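Local coordinates for protein NADH:ubiquinone oxidoreductase, Na translocating, C subunit (Parabacteroides distasonis, PDB 3LWX) that is a subunit of an ion-translocating oxidoreductase complex and contains a domain of the FMN-binding family, at residues A[19-22]-A[23-26]; A[182-185]-A[186-190]. One frame throughout, in Å; residues are numbered along the deposited sequence.

How the interactions relate
Both contacts are local, each made by one continuous piece of chain, and both lie on helices whose side chains here pack on the six-stranded antiparallel sheet. Interaction 1 ends helix 4-23, whereas interaction 2 lies within helix 174-196. Their centres are about 19 Å apart, on opposite sides of the chain's centre. Each sends side chains to strands 82-92 and 97-104, so they share part of the sheet. Interaction 1 is largely buried and spends its polar groups on closing a helix end and bridging to a water. Interaction 2 is amphipathic: Leu184 and Leu188 face the core, while Glu182, Phe185 and Asn186 are exposed. In both, a serine hydroxyl, of Ser23 or Ser187, bonds to a helix carbonyl.

Interaction 1 (A[19-22]-A[23-26]); sequences QILR and SINV
Leu21 O takes two backbone bonds, from Ile24 N at 2.9 Å and from Val26 N at 3.0 Å. The two donors stand above opposite faces of the carbonyl plane. Inside the loop that Val26 N closes on Leu21 O, Asn25 N bonds to Arg22 O at 3.0 Å. Asn25 has positive phi (66°) and is the C-prime residue of a Schellman motif that ends helix 4-23. The chain reversal brings Val26 back to Leu21. Leu21 CB and Val26 CB lie 4.0 Å apart. Ser23 turns back on the last helical turn: its OG sits between backbone N and carbonyl carbon (chi1 81°). From there Ser23 OG donates to Ile20 O at 2.7 Å, in the carbonyl plane and on a lone pair. A water bridges Arg22 O and Asn25 OD1. Further out, Asn25 ND2 bonds to Tyr112 O, and Arg22 NE forms a salt bridge with Asp115. Ile20, Ser23 and Ile24 all touch Ile86 of strand 82-92, while Leu21 and Val26 share Leu40 of helix 30-40. The carbonyls of Ile20, Leu21 and Arg22 thus all find donors where the helix stops, while Leu21 and Val26 add the usual hydrophobic pair of a Schellman motif beside the turn.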
loop_
_atom_site.group_PDB
_atom_site.type_symbol
_atom_site.label_atom_id
_atom_site.label_comp_id
_atom_site.label_asym_id
_atom_site.label_seq_id
_atom_site.Cartn_x
_atom_site.Cartn_y
_atom_site.Cartn_z
ATOM N N GLN A 19 -1.542 8.043 -5.401
ATOM C CA GLN A 19 -1.415 6.619 -5.080
ATOM C C GLN A 19 -2.034 6.306 -3.713
ATOM O O GLN A 19 -2.781 5.339 -3.545
ATOM C CB GLN A 19 0.047 6.211 -5.091
ATOM C CG GLN A 19 0.697 6.259 -6.462
ATOM C CD GLN A 19 2.201 6.138 -6.370
ATOM O OE1 GLN A 19 2.732 5.256 -5.698
ATOM N NE2 GLN A 19 2.902 7.040 -7.046
ATOM N N ILE A 20 -1.683 7.106 -2.713
ATOM C CA ILE A 20 -2.222 6.954 -1.374
ATOM C C ILE A 20 -3.749 7.103 -1.415
ATOM O O ILE A 20 -4.474 6.293 -0.817
ATOM C CB ILE A 20 -1.544 7.964 -0.426
ATOM C CG1 ILE A 20 -0.082 7.555 -0.215
ATOM C CG2 ILE A 20 -2.288 8.029 0.908
ATOM C CD1 ILE A 20 0.761 8.580 0.522
ATOM N N LEU A 21 -4.231 8.131 -2.104
ATOM C CA LEU A 21 -5.673 8.312 -2.222
ATOM C C LEU A 21 -6.357 7.120 -2.914
ATOM O O LEU A 21 -7.437 6.689 -2.482
ATOM C CB LEU A 21 -5.988 9.629 -2.935
ATOM C CG LEU A 21 -5.723 10.878 -2.098
ATOM C CD1 LEU A 21 -5.737 12.112 -2.994
ATOM C CD2 LEU A 21 -6.715 10.999 -0.953
ATOM N N ARG A 22 -5.747 6.578 -3.963
ATOM C CA ARG A 22 -6.359 5.420 -4.629
ATOM C C ARG A 22 -6.496 4.245 -3.673
ATOM O O ARG A 22 -7.443 3.469 -3.796
ATOM C CB ARG A 22 -5.599 4.999 -5.891
ATOM C CG ARG A 22 -5.748 5.984 -7.042
ATOM C CD ARG A 22 -5.268 5.396 -8.352
ATOM N NE ARG A 22 -3.837 5.105 -8.393
ATOM C CZ ARG A 22 -2.888 5.915 -8.845
ATOM N NH1 ARG A 22 -3.151 7.144 -9.271
ATOM N NH2 ARG A 22 -1.631 5.481 -8.838
ATOM N N SER A 23 -5.573 4.108 -2.720
ATOM C CA SER A 23 -5.665 3.016 -1.740
ATOM C C SER A 23 -6.826 3.173 -0.769
ATOM O O SER A 23 -7.180 2.197 -0.105
ATOM C CB SER A 23 -4.363 2.845 -0.962
ATOM O OG SER A 23 -4.216 3.754 0.109
ATOM N N ILE A 24 -7.412 4.385 -0.691
ATOM C CA ILE A 24 -8.641 4.623 0.068
ATOM C C ILE A 24 -9.795 4.980 -0.878
ATOM O O ILE A 24 -10.750 5.655 -0.491
ATOM C CB ILE A 24 -8.475 5.636 1.232
ATOM C CG1 ILE A 24 -7.950 7.001 0.748
ATOM C CG2 ILE A 24 -7.584 5.003 2.302
ATOM C CD1 ILE A 24 -8.086 8.113 1.798
ATOM N N ASN A 25 -9.708 4.511 -2.124
ATOM C CA ASN A 25 -10.816 4.587 -3.074
ATOM C C ASN A 25 -11.193 5.999 -3.481
ATOM O O ASN A 25 -12.366 6.303 -3.722
ATOM C CB ASN A 25 -12.004 3.810 -2.496
ATOM C CG ASN A 25 -11.583 2.411 -2.111
ATOM O OD1 ASN A 25 -10.961 1.733 -2.907
ATOM N ND2 ASN A 25 -11.838 2.012 -0.872
ATOM N N VAL A 26 -10.177 6.841 -3.635
ATOM C CA VAL A 26 -10.347 8.231 -4.068
ATOM C C VAL A 26 -9.454 8.417 -5.289
ATOM O O VAL A 26 -8.235 8.232 -5.206
ATOM C CB VAL A 26 -10.016 9.208 -2.935
ATOM C CG1 VAL A 26 -9.988 10.645 -3.453
ATOM C CG2 VAL A 26 -11.002 9.012 -1.783
HETATM O O HOH W 1 -8.533 0.736 -3.824
#

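Interaction 2 (A[182-185]-A[186-190]); sequences EMLF and NSLSG
The Phe185 ring has Ser189 OG over one face, 3.8 Å above the plane and displaced toward the rim. Ser189 is modelled in two conformers, and its hydroxyl contacts are those of the one described here. At the ring edge, in plane, lies Asn186 OD1, 3.6 Å from Phe185 CD1. The Asn186 amide is turned steeply against the ring, with the two planes 75° apart. Phe185 CG is anti to the backbone N (chi1 -179°), which carries the ring out beside the helix. There it also meets the ring of Phe149, and a bound glycerol, probably from the crystallisation liquor, lies about 3 Å from the side chain.

In this conformer Ser189 OG donates to Phe185 O at 2.7 Å. Ser189 N reaches the same oxygen from the opposite face of the carbonyl plane. Two residues earlier, Ser187 repeats this pattern on another side of the helix: Ser187 OG and Ser187 N both donate to Met183 O, each at 2.8 Å and again from opposite faces. Ser187 OG also bonds to His90 N, tying the helix to strand 82-92. Asn186 N and Leu188 N make the regular helical bonds to Glu182 O and Leu184 O.

On the buried side Leu184 CD2 lies 4.3 Å from Leu188 CD1. Both leucines touch Ile102 of strand 97-104. Met183, a selenomethionine in this model, packs on Leu89 and Leu98. Serine hydroxyls bonded to the carbonyl four residues earlier are common in alpha-helices. Here they belong to an amphipathic helix packed on an antiparallel sheet, in the part of the chain assigned to the FMN-binding family.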
loop_
_atom_site.group_PDB
_atom_site.type_symbol
_atom_site.label_atom_id
_atom_site.label_comp_id
_atom_site.label_asym_id
_atom_site.label_seq_id
_atom_site.Cartn_x
_atom_site.Cartn_y
_atom_site.Cartn_z
ATOM N N GLU A 182 4.629 -11.665 -2.206
ATOM C CA GLU A 182 5.795 -11.527 -1.344
ATOM C C GLU A 182 5.921 -10.109 -0.799
ATOM O O GLU A 182 6.249 -9.921 0.369
ATOM C CB GLU A 182 7.016 -11.951 -2.139
ATOM C CG GLU A 182 6.997 -13.449 -2.431
ATOM C CD GLU A 182 7.925 -13.913 -3.524
ATOM O OE1 GLU A 182 8.685 -13.099 -4.070
ATOM O OE2 GLU A 182 7.870 -15.105 -3.849
HETATM N N MSE A 183 5.671 -9.115 -1.648
HETATM C CA MSE A 183 5.712 -7.714 -1.239
HETATM C C MSE A 183 4.735 -7.447 -0.108
HETATM O O MSE A 183 5.068 -6.761 0.863
HETATM C CB MSE A 183 5.382 -6.797 -2.425
HETATM C CG MSE A 183 5.126 -5.356 -2.025
HETATM SE SE MSE A 183 5.167 -4.127 -3.492
HETATM C CE MSE A 183 3.616 -4.723 -4.426
ATOM N N LEU A 184 3.517 -7.955 -0.234
ATOM C CA LEU A 184 2.524 -7.765 0.809
ATOM C C LEU A 184 2.989 -8.401 2.116
ATOM O O LEU A 184 2.951 -7.770 3.175
ATOM C CB LEU A 184 1.180 -8.358 0.364
ATOM C CG LEU A 184 0.395 -7.560 -0.661
ATOM C CD1 LEU A 184 -0.625 -8.438 -1.368
ATOM C CD2 LEU A 184 -0.256 -6.358 0.015
ATOM N N PHE A 185 3.406 -9.654 2.048
ATOM C CA PHE A 185 3.816 -10.325 3.276
ATOM C C PHE A 185 5.001 -9.636 3.930
ATOM O O PHE A 185 5.006 -9.365 5.131
ATOM C CB PHE A 185 4.131 -11.800 2.988
ATOM C CG PHE A 185 4.535 -12.574 4.209
ATOM C CD1 PHE A 185 5.863 -12.627 4.601
ATOM C CD2 PHE A 185 3.591 -13.245 4.978
ATOM C CE1 PHE A 185 6.242 -13.329 5.733
ATOM C CE2 PHE A 185 3.959 -13.944 6.109
ATOM C CZ PHE A 185 5.281 -13.992 6.486
ATOM N N ASN A 186 6.039 -9.374 3.134
ATOM C CA ASN A 186 7.270 -8.800 3.682
ATOM C C ASN A 186 7.071 -7.368 4.161
ATOM O O ASN A 186 7.588 -6.979 5.202
ATOM C CB ASN A 186 8.383 -8.854 2.640
ATOM C CG ASN A 186 8.861 -10.258 2.357
ATOM O OD1 ASN A 186 8.846 -11.124 3.234
ATOM N ND2 ASN A 186 9.333 -10.481 1.127
ATOM N N SER A 187 6.285 -6.600 3.425
ATOM C CA SER A 187 6.066 -5.202 3.806
ATOM C C SER A 187 5.158 -5.108 5.032
ATOM O O SER A 187 5.434 -4.365 5.984
ATOM C CB SER A 187 5.439 -4.406 2.678
ATOM O OG SER A 187 6.285 -4.333 1.537
ATOM N N LEU A 188 4.056 -5.850 5.012
ATOM C CA LEU A 188 3.115 -5.799 6.130
ATOM C C LEU A 188 3.722 -6.360 7.410
ATOM O O LEU A 188 3.334 -5.950 8.509
ATOM C CB LEU A 188 1.796 -6.493 5.785
ATOM C CG LEU A 188 0.954 -5.828 4.711
ATOM C CD1 LEU A 188 -0.221 -6.732 4.322
ATOM C CD2 LEU A 188 0.451 -4.461 5.184
ATOM N N SER A 189 4.698 -7.267 7.291
ATOM C CA SER A 189 5.355 -7.831 8.474
ATOM C C SER A 189 5.899 -6.714 9.361
ATOM O O SER A 189 5.841 -6.802 10.583
ATOM C CB SER A 189 6.477 -8.795 8.082
ATOM O OG SER A 189 5.965 -10.029 7.615
ATOM N N GLY A 190 6.438 -5.658 8.758
ATOM C CA GLY A 190 6.981 -4.557 9.547
ATOM C C GLY A 190 5.943 -3.855 10.409
ATOM O O GLY A 190 6.252 -3.365 11.488
#